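Local coordinates for Endonuclease/exonuclease/phosphatase domain-containing protein (Enterococcus faecalis, PDB 3L1W), which is of uncharacterised function but belongs to the endonuclease/exonuclease/phosphatase family and may act as a 3'-5' RNA exonuclease, at residues Y90-Q98 / G144-L152; T191-F199 / Q226-I234. One frame throughout, in Å; residues are numbered along the deposited sequence. Where two conformers were deposited one is given.

Contact 1: residues Y90-Q98 / G144-L152. With EDO (1,2-ethanediol), chain K.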
ATOM      1  N   TYR A  90      -7.023 -19.674 -23.249  1.00 23.18           N
ATOM      2  CA  TYR A  90      -8.247 -18.918 -23.072  1.00 22.08           C
ATOM      3  C   TYR A  90      -9.360 -19.517 -23.904  1.00 19.39           C
ATOM      4  O   TYR A  90      -9.116 -20.288 -24.841  1.00 21.45           O
ATOM      5  CB  TYR A  90      -8.041 -17.446 -23.425  1.00 21.50           C
ATOM      6  CG  TYR A  90      -7.792 -17.151 -24.889  1.00 24.40           C
ATOM      7  CD1 TYR A  90      -8.787 -16.592 -25.680  1.00 30.76           C
ATOM      8  CD2 TYR A  90      -6.550 -17.383 -25.463  1.00 28.40           C
ATOM      9  CE1 TYR A  90      -8.562 -16.296 -27.012  1.00 37.09           C
ATOM     10  CE2 TYR A  90      -6.316 -17.096 -26.799  1.00 39.81           C
ATOM     11  CZ  TYR A  90      -7.327 -16.550 -27.565  1.00 42.91           C
ATOM     12  OH  TYR A  90      -7.105 -16.255 -28.888  1.00 51.93           O
ATOM     13  N   PHE A  91     -10.587 -19.177 -23.541  1.00 18.48           N
ATOM     14  CA  PHE A  91     -11.746 -19.715 -24.232  1.00 17.53           C
ATOM     15  C   PHE A  91     -12.923 -18.778 -24.032  1.00 21.23           C
ATOM     16  O   PHE A  91     -12.909 -17.924 -23.136  1.00 21.51           O
ATOM     17  CB  PHE A  91     -12.085 -21.118 -23.718  1.00 19.00           C
ATOM     18  CG  PHE A  91     -12.245 -21.198 -22.226  1.00 19.88           C
ATOM     19  CD1 PHE A  91     -13.481 -21.010 -21.637  1.00 18.05           C
ATOM     20  CD2 PHE A  91     -11.155 -21.460 -21.409  1.00 26.84           C
ATOM     21  CE1 PHE A  91     -13.628 -21.085 -20.260  1.00 19.37           C
ATOM     22  CE2 PHE A  91     -11.295 -21.541 -20.037  1.00 24.57           C
ATOM     23  CZ  PHE A  91     -12.533 -21.352 -19.457  1.00 18.78           C
ATOM     24  N   TRP A  92     -13.929 -18.943 -24.877  1.00 19.86           N
ATOM     25  CA  TRP A  92     -15.140 -18.141 -24.816  1.00 19.92           C
ATOM     26  C   TRP A  92     -16.154 -18.755 -23.857  1.00 21.91           C
ATOM     27  O   TRP A  92     -16.262 -19.979 -23.733  1.00 22.63           O
ATOM     28  CB  TRP A  92     -15.722 -17.952 -26.226  1.00 19.49           C
ATOM     29  CG  TRP A  92     -14.950 -16.907 -26.957  1.00 21.37           C
ATOM     30  CD1 TRP A  92     -15.250 -15.577 -27.030  1.00 21.67           C
ATOM     31  CD2 TRP A  92     -13.715 -17.079 -27.661  1.00 23.57           C
ATOM     32  NE1 TRP A  92     -14.286 -14.914 -27.751  1.00 20.82           N
ATOM     33  CE2 TRP A  92     -13.331 -15.813 -28.149  1.00 24.47           C
ATOM     34  CE3 TRP A  92     -12.901 -18.185 -27.938  1.00 22.24           C
ATOM     35  CZ2 TRP A  92     -12.175 -15.619 -28.903  1.00 23.79           C
ATOM     36  CZ3 TRP A  92     -11.751 -17.992 -28.687  1.00 25.20           C
ATOM     37  CH2 TRP A  92     -11.399 -16.717 -29.161  1.00 25.55           C
ATOM     38  N   LEU A  93     -16.874 -17.891 -23.155  1.00 19.76           N
ATOM     39  CA  LEU A  93     -17.861 -18.336 -22.189  1.00 17.68           C
ATOM     40  C   LEU A  93     -19.193 -18.561 -22.889  1.00 24.56           C
ATOM     41  O   LEU A  93     -20.172 -17.844 -22.652  1.00 24.98           O
ATOM     42  CB  LEU A  93     -17.990 -17.310 -21.055  1.00 21.21           C
ATOM     43  CG  LEU A  93     -16.671 -16.871 -20.408  1.00 19.00           C
ATOM     44  CD1 LEU A  93     -16.940 -16.034 -19.154  1.00 20.72           C
ATOM     45  CD2 LEU A  93     -15.785 -18.046 -20.046  1.00 22.02           C
ATOM     46  N   SER A  94     -19.212 -19.579 -23.747  1.00 20.35           N
ATOM     47  CA  SER A  94     -20.304 -19.804 -24.674  1.00 23.38           C
ATOM     48  C   SER A  94     -20.530 -21.294 -24.836  1.00 24.07           C
ATOM     49  O   SER A  94     -19.873 -22.103 -24.177  1.00 24.27           O
ATOM     50  CB  SER A  94     -19.944 -19.225 -26.035  1.00 25.16           C
ATOM     51  OG  SER A  94     -18.957 -20.031 -26.659  1.00 28.41           O
ATOM     52  N   GLU A  95     -21.441 -21.655 -25.733  1.00 26.06           N
ATOM     53  CA  GLU A  95     -21.713 -23.062 -26.006  1.00 24.82           C
ATOM     54  C   GLU A  95     -20.681 -23.663 -26.965  1.00 31.21           C
ATOM     55  O   GLU A  95     -20.695 -24.864 -27.243  1.00 29.92           O
ATOM     56  CB  GLU A  95     -23.144 -23.236 -26.522  1.00 28.21           C
ATOM     57  CG  GLU A  95     -24.170 -22.822 -25.461  1.00 32.88           C
ATOM     58  CD  GLU A  95     -25.602 -23.066 -25.869  1.00 41.74           C
ATOM     59  OE1 GLU A  95     -25.875 -23.141 -27.086  1.00 39.61           O
ATOM     60  OE2 GLU A  95     -26.456 -23.177 -24.963  1.00 45.64           O
ATOM     61  N   THR A  96     -19.780 -22.816 -27.453  1.00 27.02           N
ATOM     62  CA  THR A  96     -18.672 -23.251 -28.292  1.00 26.95           C
ATOM     63  C   THR A  96     -17.396 -22.529 -27.854  1.00 26.78           C
ATOM     64  O   THR A  96     -16.928 -21.592 -28.514  1.00 26.41           O
ATOM     65  CB  THR A  96     -18.949 -22.978 -29.769  1.00 29.98           C
ATOM     66  OG1 THR A  96     -19.127 -21.571 -29.972  1.00 29.67           O
ATOM     67  CG2 THR A  96     -20.210 -23.706 -30.200  1.00 28.15           C
ATOM     68  N   PRO A  97     -16.822 -22.974 -26.732  1.00 26.60           N
ATOM     69  CA  PRO A  97     -15.727 -22.256 -26.072  1.00 23.07           C
ATOM     70  C   PRO A  97     -14.458 -22.043 -26.909  1.00 22.31           C
ATOM     71  O   PRO A  97     -13.691 -21.136 -26.603  1.00 24.33           O
ATOM     72  CB  PRO A  97     -15.425 -23.135 -24.853  1.00 21.09           C
ATOM     73  CG  PRO A  97     -16.692 -23.808 -24.560  1.00 20.80           C
ATOM     74  CD  PRO A  97     -17.305 -24.099 -25.913  1.00 26.49           C
ATOM     75  N   GLN A  98     -14.234 -22.845 -27.944  1.00 24.28           N
ATOM     76  CA  GLN A  98     -12.993 -22.707 -28.699  1.00 25.87           C
ATOM     77  C   GLN A  98     -13.058 -21.677 -29.823  1.00 27.50           C
ATOM     78  O   GLN A  98     -12.050 -21.400 -30.470  1.00 32.14           O
ATOM     79  CB  GLN A  98     -12.519 -24.065 -29.234  1.00 29.90           C
ATOM     80  CG  GLN A  98     -11.626 -24.807 -28.249  1.00 33.88           C
ATOM     81  CD  GLN A  98     -12.334 -25.135 -26.951  1.00 31.14           C
ATOM     82  OE1 GLN A  98     -11.979 -24.625 -25.884  1.00 39.77           O
ATOM     83  NE2 GLN A  98     -13.350 -25.982 -27.034  1.00 29.38           N
ATOM     84  N   GLY A 144     -22.007 -18.044 -17.662  1.00 18.22           N
ATOM     85  CA  GLY A 144     -20.600 -17.874 -17.978  1.00 19.61           C
ATOM     86  C   GLY A 144     -19.688 -18.637 -17.036  1.00 19.53           C
ATOM     87  O   GLY A 144     -18.718 -19.256 -17.463  1.00 19.88           O
HETATM   88  N   MSE A 145     -19.998 -18.589 -15.743  1.00 18.28           N
HETATM   89  CA  MSE A 145     -19.187 -19.277 -14.753  1.00 20.48           C
HETATM   90  C   MSE A 145     -19.331 -20.787 -14.902  1.00 20.05           C
HETATM   91  O   MSE A 145     -18.384 -21.533 -14.660  1.00 20.68           O
HETATM   92  CB  MSE A 145     -19.563 -18.837 -13.334  1.00 21.74           C
HETATM   93  CG  MSE A 145     -18.825 -19.589 -12.235  1.00 17.16           C
HETATM   94 SE   MSE A 145     -16.884 -19.369 -12.329  0.70 22.64          SE
HETATM   95  CE  MSE A 145     -16.816 -17.445 -12.104  1.00 18.20           C
ATOM     96  N   THR A 146     -20.507 -21.231 -15.329  1.00 20.25           N
ATOM     97  CA  THR A 146     -20.737 -22.650 -15.577  1.00 21.00           C
ATOM     98  C   THR A 146     -19.769 -23.144 -16.649  1.00 23.61           C
ATOM     99  O   THR A 146     -19.176 -24.218 -16.520  1.00 20.36           O
ATOM    100  CB  THR A 146     -22.201 -22.907 -15.984  1.00 20.64           C
ATOM    101  OG1 THR A 146     -23.062 -22.563 -14.885  1.00 24.90           O
ATOM    102  CG2 THR A 146     -22.422 -24.375 -16.342  1.00 24.08           C
ATOM    103  N   VAL A 147     -19.601 -22.355 -17.707  1.00 20.94           N
ATOM    104  CA  VAL A 147     -18.644 -22.700 -18.757  1.00 22.83           C
ATOM    105  C   VAL A 147     -17.209 -22.747 -18.222  1.00 24.16           C
ATOM    106  O   VAL A 147     -16.468 -23.676 -18.521  1.00 21.07           O
ATOM    107  CB  VAL A 147     -18.737 -21.736 -19.958  1.00 20.43           C
ATOM    108  CG1 VAL A 147     -17.679 -22.082 -21.004  1.00 22.49           C
ATOM    109  CG2 VAL A 147     -20.126 -21.794 -20.566  1.00 21.65           C
ATOM    110  N   ILE A 148     -16.809 -21.757 -17.424  1.00 19.88           N
ATOM    111  CA  ILE A 148     -15.476 -21.801 -16.823  1.00 17.10           C
ATOM    112  C   ILE A 148     -15.279 -23.092 -16.033  1.00 19.76           C
ATOM    113  O   ILE A 148     -14.277 -23.789 -16.191  1.00 21.59           O
ATOM    114  CB  ILE A 148     -15.237 -20.603 -15.876  1.00 17.34           C
ATOM    115  CG1 ILE A 148     -15.294 -19.298 -16.667  1.00 19.21           C
ATOM    116  CG2 ILE A 148     -13.894 -20.742 -15.121  1.00 16.90           C
ATOM    117  CD1 ILE A 148     -15.016 -18.061 -15.840  1.00 22.20           C
ATOM    118  N   LEU A 149     -16.235 -23.402 -15.169  1.00 19.75           N
ATOM    119  CA  LEU A 149     -16.079 -24.530 -14.261  1.00 21.76           C
ATOM    120  C   LEU A 149     -16.075 -25.866 -14.994  1.00 24.21           C
ATOM    121  O   LEU A 149     -15.407 -26.812 -14.574  1.00 24.77           O
ATOM    122  CB  LEU A 149     -17.154 -24.504 -13.178  1.00 22.30           C
ATOM    123  CG  LEU A 149     -17.024 -23.285 -12.262  1.00 24.04           C
ATOM    124  CD1 LEU A 149     -18.108 -23.261 -11.199  1.00 22.00           C
ATOM    125  CD2 LEU A 149     -15.647 -23.253 -11.612  1.00 26.21           C
ATOM    126  N   GLU A 150     -16.836 -25.946 -16.078  1.00 23.91           N
ATOM    127  CA  GLU A 150     -16.867 -27.160 -16.883  1.00 23.54           C
ATOM    128  C   GLU A 150     -15.605 -27.278 -17.736  1.00 27.24           C
ATOM    129  O   GLU A 150     -14.968 -28.336 -17.790  1.00 24.67           O
ATOM    130  CB  GLU A 150     -18.107 -27.161 -17.777  1.00 27.06           C
ATOM    131  CG  GLU A 150     -19.409 -27.303 -17.008  1.00 37.90           C
ATOM    132  CD  GLU A 150     -20.631 -27.359 -17.913  1.00 46.94           C
ATOM    133  OE1 GLU A 150     -20.485 -27.123 -19.137  1.00 48.71           O
ATOM    134  OE2 GLU A 150     -21.737 -27.635 -17.394  1.00 42.70           O
ATOM    135  N   GLU A 151     -15.251 -26.184 -18.402  1.00 21.80           N
ATOM    136  CA  GLU A 151     -14.154 -26.193 -19.356  1.00 21.67           C
ATOM    137  C   GLU A 151     -12.824 -26.477 -18.668  1.00 23.67           C
ATOM    138  O   GLU A 151     -11.958 -27.158 -19.232  1.00 25.32           O
ATOM    139  CB  GLU A 151     -14.106 -24.864 -20.119  1.00 28.06           C
ATOM    140  CG  GLU A 151     -13.019 -24.759 -21.173  1.00 27.47           C
ATOM    141  CD  GLU A 151     -13.318 -25.552 -22.451  1.00 29.72           C
ATOM    142  OE1 GLU A 151     -14.447 -26.066 -22.609  1.00 30.32           O
ATOM    143  OE2 GLU A 151     -12.409 -25.660 -23.300  1.00 36.00           O
ATOM    144  N   LEU A 152     -12.671 -25.963 -17.448  1.00 20.05           N
ATOM    145  CA  LEU A 152     -11.446 -26.161 -16.680  1.00 20.55           C
ATOM    146  C   LEU A 152     -11.634 -27.161 -15.540  1.00 23.55           C
ATOM    147  O   LEU A 152     -10.835 -27.196 -14.608  1.00 23.11           O
ATOM    148  CB  LEU A 152     -10.927 -24.828 -16.126  1.00 21.50           C
ATOM    149  CG  LEU A 152     -10.431 -23.811 -17.156  1.00 21.42           C
ATOM    150  CD1 LEU A 152     -10.111 -22.430 -16.528  1.00 17.59           C
ATOM    151  CD2 LEU A 152      -9.214 -24.355 -17.889  1.00 24.62           C
TER
HETATM  152  C1  EDO K 262      -9.422 -25.118 -22.817  1.00 38.48           C
HETATM  153  O1  EDO K 262      -9.107 -26.173 -21.896  1.00 48.17           O
HETATM  154  C2  EDO K 262      -9.109 -23.781 -22.159  1.00 39.48           C
HETATM  155  O2  EDO K 262      -8.240 -22.985 -22.972  1.00 23.82           O
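F91 lies under E151 in a CH-pi contact: CG of E151 stands 3.6 Å from the centroid of the F91 ring, only 1° off the ring normal. E151 gets there because its CG is anti to the backbone N (chi1 -179°) and its chain then bends at chi2 (75°), which carries the carboxylate past the ring toward P97, with OE1 3.7 Å from P97 CG.

Most of the rest is apolar packing. L152 meets the F91 ring at its far end, CG 3.8 Å from F91 CE2, while I148 brings its CA to the ring edge. The CG1 branch of the same I148 touches L93 CD2 at 3.6 Å. V147 lays both methyls against carbonyl oxygens of the turn after the strand: CG1 lies 3.7 Å from W92 O and also packs on P97 CG, and CG2 reaches S94 O at 3.6 Å.

The turn has its own bond, an ST turn in which T96 N donates to S94 OG, itself also hydrogen-bonded to S101 OG. Strand 83-92 is an outermost strand of its sheet; F91 and L93 bond through their backbones to A112 and R110, and helix 138-151 packs on this sheet, with I148, and L152 just past the helix end, reaching I129 of strand 126-132.

Contact 2: residues T191-F199 / Q226-I234. With FMT (formic acid), chain T; FMT (formic acid), chain L.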
ATOM      1  N   THR A 191      -7.813 -11.424   8.062  1.00 24.23           N
ATOM      2  CA  THR A 191      -8.030  -9.998   8.253  0.50 24.60           C
ATOM      3  C   THR A 191      -8.121  -9.299   6.898  1.00 23.19           C
ATOM      4  O   THR A 191      -7.340  -9.587   5.992  1.00 21.35           O
ATOM      5  CB  THR A 191      -6.895  -9.372   9.086  0.50 29.65           C
ATOM      6  OG1 THR A 191      -6.688 -10.153  10.270  0.50 30.31           O
ATOM      7  CG2 THR A 191      -7.239  -7.941   9.475  0.50 31.87           C
ATOM      8  N   HIS A 192      -9.098  -8.402   6.760  1.00 22.88           N
ATOM      9  CA  HIS A 192      -9.270  -7.631   5.531  1.00 21.25           C
ATOM     10  C   HIS A 192      -9.018  -6.147   5.778  1.00 22.05           C
ATOM     11  O   HIS A 192      -9.606  -5.560   6.682  1.00 19.43           O
ATOM     12  CB  HIS A 192     -10.673  -7.806   4.951  1.00 20.73           C
ATOM     13  CG  HIS A 192     -10.875  -7.077   3.658  1.00 18.09           C
ATOM     14  ND1 HIS A 192     -10.377  -7.541   2.460  1.00 17.59           N
ATOM     15  CD2 HIS A 192     -11.480  -5.897   3.382  1.00 17.89           C
ATOM     16  CE1 HIS A 192     -10.694  -6.693   1.497  1.00 18.20           C
ATOM     17  NE2 HIS A 192     -11.354  -5.682   2.032  1.00 17.60           N
ATOM     18  N   TYR A 193      -8.150  -5.549   4.963  1.00 17.37           N
ATOM     19  CA  TYR A 193      -7.784  -4.146   5.121  1.00 17.24           C
ATOM     20  C   TYR A 193      -8.470  -3.347   4.027  1.00 16.43           C
ATOM     21  O   TYR A 193      -8.491  -3.766   2.870  1.00 17.63           O
ATOM     22  CB  TYR A 193      -6.257  -3.983   5.030  1.00 15.85           C
ATOM     23  CG  TYR A 193      -5.773  -2.556   5.198  1.00 18.00           C
ATOM     24  CD1 TYR A 193      -5.958  -1.881   6.395  1.00 20.40           C
ATOM     25  CD2 TYR A 193      -5.119  -1.891   4.161  1.00 18.73           C
ATOM     26  CE1 TYR A 193      -5.516  -0.579   6.563  1.00 17.50           C
ATOM     27  CE2 TYR A 193      -4.676  -0.581   4.311  1.00 19.30           C
ATOM     28  CZ  TYR A 193      -4.873   0.067   5.517  1.00 17.15           C
ATOM     29  OH  TYR A 193      -4.457   1.367   5.697  1.00 17.76           O
ATOM     30  N   GLY A 194      -9.051  -2.208   4.389  1.00 17.79           N
ATOM     31  CA  GLY A 194      -9.757  -1.390   3.425  1.00 16.93           C
ATOM     32  C   GLY A 194     -11.224  -1.767   3.312  1.00 17.80           C
ATOM     33  O   GLY A 194     -11.734  -2.593   4.076  1.00 19.55           O
ATOM     34  N   PRO A 195     -11.922  -1.164   2.347  1.00 18.41           N
ATOM     35  CA  PRO A 195     -13.352  -1.447   2.203  1.00 19.94           C
ATOM     36  C   PRO A 195     -13.599  -2.871   1.700  1.00 16.54           C
ATOM     37  O   PRO A 195     -12.764  -3.420   0.977  1.00 17.31           O
ATOM     38  CB  PRO A 195     -13.801  -0.417   1.162  1.00 17.41           C
ATOM     39  CG  PRO A 195     -12.580  -0.151   0.340  1.00 17.40           C
ATOM     40  CD  PRO A 195     -11.415  -0.245   1.311  1.00 16.99           C
ATOM     41  N   ARG A 196     -14.733  -3.464   2.071  1.00 17.42           N
ATOM     42  CA  ARG A 196     -15.073  -4.788   1.554  1.00 17.51           C
ATOM     43  C   ARG A 196     -15.543  -4.714   0.098  1.00 20.12           C
ATOM     44  O   ARG A 196     -15.388  -5.672  -0.655  1.00 20.05           O
ATOM     45  CB  ARG A 196     -16.113  -5.475   2.448  1.00 24.13           C
ATOM     46  CG  ARG A 196     -15.565  -5.875   3.818  1.00 27.37           C
ATOM     47  CD  ARG A 196     -16.642  -6.485   4.730  1.00 27.89           C
ATOM     48  NE  ARG A 196     -17.261  -7.677   4.152  1.00 27.06           N
ATOM     49  CZ  ARG A 196     -16.749  -8.904   4.223  1.00 29.42           C
ATOM     50  NH1 ARG A 196     -15.595  -9.115   4.844  1.00 29.84           N
ATOM     51  NH2 ARG A 196     -17.390  -9.924   3.667  1.00 25.93           N
ATOM     52  N   GLY A 197     -16.104  -3.571  -0.288  1.00 16.41           N
ATOM     53  CA  GLY A 197     -16.505  -3.334  -1.663  1.00 18.37           C
ATOM     54  C   GLY A 197     -15.365  -2.786  -2.500  1.00 16.42           C
ATOM     55  O   GLY A 197     -14.363  -2.298  -1.963  1.00 18.13           O
ATOM     56  N   THR A 198     -15.529  -2.852  -3.821  1.00 17.60           N
ATOM     57  CA  THR A 198     -14.434  -2.614  -4.742  1.00 19.59           C
ATOM     58  C   THR A 198     -14.769  -1.639  -5.870  1.00 21.31           C
ATOM     59  O   THR A 198     -13.874  -1.132  -6.532  1.00 31.21           O
ATOM     60  CB  THR A 198     -14.000  -3.954  -5.382  1.00 22.91           C
ATOM     61  OG1 THR A 198     -15.085  -4.497  -6.137  1.00 25.94           O
ATOM     62  CG2 THR A 198     -13.633  -4.966  -4.288  1.00 30.32           C
ATOM     63  N   PHE A 199     -16.050  -1.368  -6.099  1.00 15.48           N
ATOM     64  CA  PHE A 199     -16.418  -0.514  -7.221  1.00 15.43           C
ATOM     65  C   PHE A 199     -16.945   0.851  -6.768  1.00 15.53           C
ATOM     66  O   PHE A 199     -17.955   0.918  -6.061  1.00 16.77           O
ATOM     67  CB  PHE A 199     -17.471  -1.203  -8.102  1.00 16.13           C
ATOM     68  CG  PHE A 199     -17.899  -0.362  -9.272  1.00 20.41           C
ATOM     69  CD1 PHE A 199     -17.076  -0.229 -10.380  1.00 18.92           C
ATOM     70  CD2 PHE A 199     -19.104   0.324  -9.246  1.00 23.52           C
ATOM     71  CE1 PHE A 199     -17.450   0.561 -11.455  1.00 20.10           C
ATOM     72  CE2 PHE A 199     -19.487   1.119 -10.314  1.00 24.90           C
ATOM     73  CZ  PHE A 199     -18.657   1.241 -11.422  1.00 22.16           C
ATOM     74  N   GLN A 226      -4.117 -12.709   4.529  1.00 19.56           N
ATOM     75  CA  GLN A 226      -4.807 -11.436   4.598  0.50 19.39           C
ATOM     76  C   GLN A 226      -5.265 -11.000   3.213  1.00 18.58           C
ATOM     77  O   GLN A 226      -4.846 -11.556   2.193  1.00 18.59           O
ATOM     78  CB  GLN A 226      -3.913 -10.369   5.204  0.50 20.51           C
ATOM     79  CG  GLN A 226      -2.659 -10.116   4.412  0.50 16.39           C
ATOM     80  CD  GLN A 226      -1.918  -8.899   4.913  0.50 30.14           C
ATOM     81  OE1 GLN A 226      -2.040  -7.815   4.345  0.50 30.23           O
ATOM     82  NE2 GLN A 226      -1.154  -9.067   5.986  0.50 30.31           N
ATOM     83  N   THR A 227      -6.195 -10.058   3.199  1.00 16.88           N
ATOM     84  CA  THR A 227      -6.701  -9.504   1.955  1.00 16.31           C
ATOM     85  C   THR A 227      -6.803  -7.996   2.130  1.00 15.64           C
ATOM     86  O   THR A 227      -6.804  -7.501   3.258  1.00 18.16           O
ATOM     87  CB  THR A 227      -8.087 -10.069   1.580  1.00 15.65           C
ATOM     88  OG1 THR A 227      -8.996  -9.868   2.669  1.00 17.54           O
ATOM     89  CG2 THR A 227      -8.001 -11.574   1.283  1.00 16.92           C
ATOM     90  N   ALA A 228      -6.877  -7.272   1.018  1.00 14.76           N
ATOM     91  CA  ALA A 228      -7.057  -5.818   1.077  1.00 16.01           C
ATOM     92  C   ALA A 228      -7.697  -5.269  -0.185  1.00 16.89           C
ATOM     93  O   ALA A 228      -7.484  -5.790  -1.282  1.00 18.66           O
ATOM     94  CB  ALA A 228      -5.713  -5.118   1.324  1.00 15.64           C
ATOM     95  N   SER A 229      -8.477  -4.204  -0.023  1.00 14.83           N
ATOM     96  CA  SER A 229      -8.932  -3.395  -1.151  1.00 15.83           C
ATOM     97  C   SER A 229      -8.104  -2.117  -1.106  1.00 14.91           C
ATOM     98  O   SER A 229      -8.068  -1.443  -0.075  1.00 17.21           O
ATOM     99  CB  SER A 229     -10.415  -3.053  -1.017  1.00 16.81           C
ATOM    100  OG  SER A 229     -11.221  -4.213  -1.171  1.00 18.28           O
ATOM    101  N   LEU A 230      -7.450  -1.776  -2.215  1.00 14.77           N
ATOM    102  CA  LEU A 230      -6.452  -0.702  -2.209  1.00 14.08           C
ATOM    103  C   LEU A 230      -7.053   0.618  -2.694  1.00 14.46           C
ATOM    104  O   LEU A 230      -7.536   0.711  -3.814  1.00 14.81           O
ATOM    105  CB  LEU A 230      -5.268  -1.103  -3.102  1.00 16.25           C
ATOM    106  CG  LEU A 230      -4.645  -2.450  -2.712  1.00 16.48           C
ATOM    107  CD1 LEU A 230      -3.531  -2.837  -3.672  1.00 16.38           C
ATOM    108  CD2 LEU A 230      -4.119  -2.399  -1.267  1.00 15.10           C
ATOM    109  N   THR A 231      -7.033   1.636  -1.835  1.00 16.45           N
ATOM    110  CA  THR A 231      -7.710   2.904  -2.130  1.00 12.63           C
ATOM    111  C   THR A 231      -6.776   3.986  -2.668  1.00 15.75           C
ATOM    112  O   THR A 231      -7.075   5.181  -2.576  1.00 17.01           O
ATOM    113  CB  THR A 231      -8.479   3.445  -0.888  1.00 18.38           C
ATOM    114  OG1 THR A 231      -7.559   3.709   0.174  1.00 21.06           O
ATOM    115  CG2 THR A 231      -9.512   2.410  -0.407  1.00 21.01           C
ATOM    116  N   ASP A 232      -5.644   3.565  -3.230  1.00 17.60           N
ATOM    117  CA  ASP A 232      -4.697   4.498  -3.849  1.00 19.03           C
ATOM    118  C   ASP A 232      -5.421   5.508  -4.726  1.00 18.50           C
ATOM    119  O   ASP A 232      -6.302   5.149  -5.521  1.00 17.44           O
ATOM    120  CB  ASP A 232      -3.706   3.749  -4.740  1.00 18.06           C
ATOM    121  CG  ASP A 232      -2.924   2.689  -4.004  1.00 21.85           C
ATOM    122  OD1 ASP A 232      -3.503   2.000  -3.134  1.00 21.65           O
ATOM    123  OD2 ASP A 232      -1.724   2.525  -4.321  1.00 19.35           O
ATOM    124  N   SER A 233      -5.028   6.774  -4.619  1.00 19.25           N
ATOM    125  CA  SER A 233      -5.654   7.804  -5.427  1.00 18.54           C
ATOM    126  C   SER A 233      -4.582   8.589  -6.160  1.00 18.91           C
ATOM    127  O   SER A 233      -3.395   8.462  -5.870  1.00 19.41           O
ATOM    128  CB  SER A 233      -6.484   8.754  -4.553  1.00 18.69           C
ATOM    129  OG  SER A 233      -5.679   9.336  -3.534  1.00 20.92           O
ATOM    130  N   ILE A 234      -5.017   9.387  -7.122  1.00 18.22           N
ATOM    131  CA  ILE A 234      -4.143  10.311  -7.817  1.00 16.52           C
ATOM    132  C   ILE A 234      -4.802  11.687  -7.753  1.00 19.51           C
ATOM    133  O   ILE A 234      -5.730  11.982  -8.503  1.00 20.63           O
ATOM    134  CB  ILE A 234      -3.893   9.839  -9.281  1.00 22.69           C
ATOM    135  CG1 ILE A 234      -3.200  10.924 -10.097  1.00 25.17           C
ATOM    136  CG2 ILE A 234      -5.197   9.375  -9.949  1.00 22.18           C
ATOM    137  CD1 ILE A 234      -1.861  11.339  -9.520  1.00 32.80           C
TER
HETATM  138  C   FMT T 264      -7.295   1.924   3.404  0.80 31.22           C
HETATM  139  O1  FMT T 264      -8.177   1.504   4.153  0.80 33.63           O
HETATM  140  O2  FMT T 264      -7.469   2.766   2.518  0.80 30.06           O
HETATM  141  C   FMT L 263      -1.108   6.914  -4.470  0.80 32.23           C
HETATM  142  O1  FMT L 263      -0.712   7.744  -5.295  0.80 35.56           O
HETATM  143  O2  FMT L 263      -2.018   7.104  -3.653  0.80 26.00           O
HETATM  144  O   HOH W   1      -9.028 -12.170   4.573  1.00 25.60           O
HETATM  145  O   HOH W   2     -13.141  -6.938  -1.574  1.00 28.29           O
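H192 and T227 share the shortest hydrogen bond between the two segments, 2.7 Å between H192 ND1 and T227 OG1, with either able to donate. They sit side by side on neighbouring parallel strands, 191-193 forming an edge of the seven-stranded sheet in this DNase I-like fold. H192 CG is anti to the backbone N (chi1 -178°), which lays the imidazole along the partner strand; its other nitrogen, NE2, donates to P195 O at 2.9 Å. The ring is thus tied at both nitrogens, and its rotation is fixed. P195 O takes a second bond, from S229 OG at 2.8 Å. The serine oxygen approaches almost in line with the carbonyl, whereas the imidazole comes from above its plane, 54° out of it.

The backbones pair in parallel fashion: Y193 N donates to T227 O (2.9 Å), and S229 N to Y193 O. T227 N donates to T191 O in the same way. Water 1 bonds to T227 OG1.

Beyond the strands, G194 turns the chain at backbone angles where a CB would jam against the carbonyl O of Y193, and would also clash with S229 O; P195 CD then packs on T231 CG2 at 3.7 Å. On the face opposite H192, CB of Y193 meets CB of A228, and the tyrosine runs outward into the dimer interface: its ring stacks with F33 of the second subunit, and its OH bonds to D232 of that subunit. A formic acid molecule, probably from the crystallisation liquor, puts its O1 3.8 Å above the Y193 ring plane, offset toward the rim.

Overall arrangement
Contact 1 closes before contact 2 opens along the chain, and the two lie on opposite sides of its centre, their own centres 30 Å apart and their nearest atoms about 14 Å apart. They share no strand or helix. Contact 1 belongs to the six-stranded sheet, where it joins outer strand 83-92 to helix 138-151; contact 2 belongs to the seven-stranded sheet, pairing its outer strand 191-193 with 222-229. Each therefore lies at an outer strand of a different sheet within one DNase I-like domain. Their surroundings differ too: the second subunit does not touch contact 1, whereas contact 2 takes part in the dimer interface.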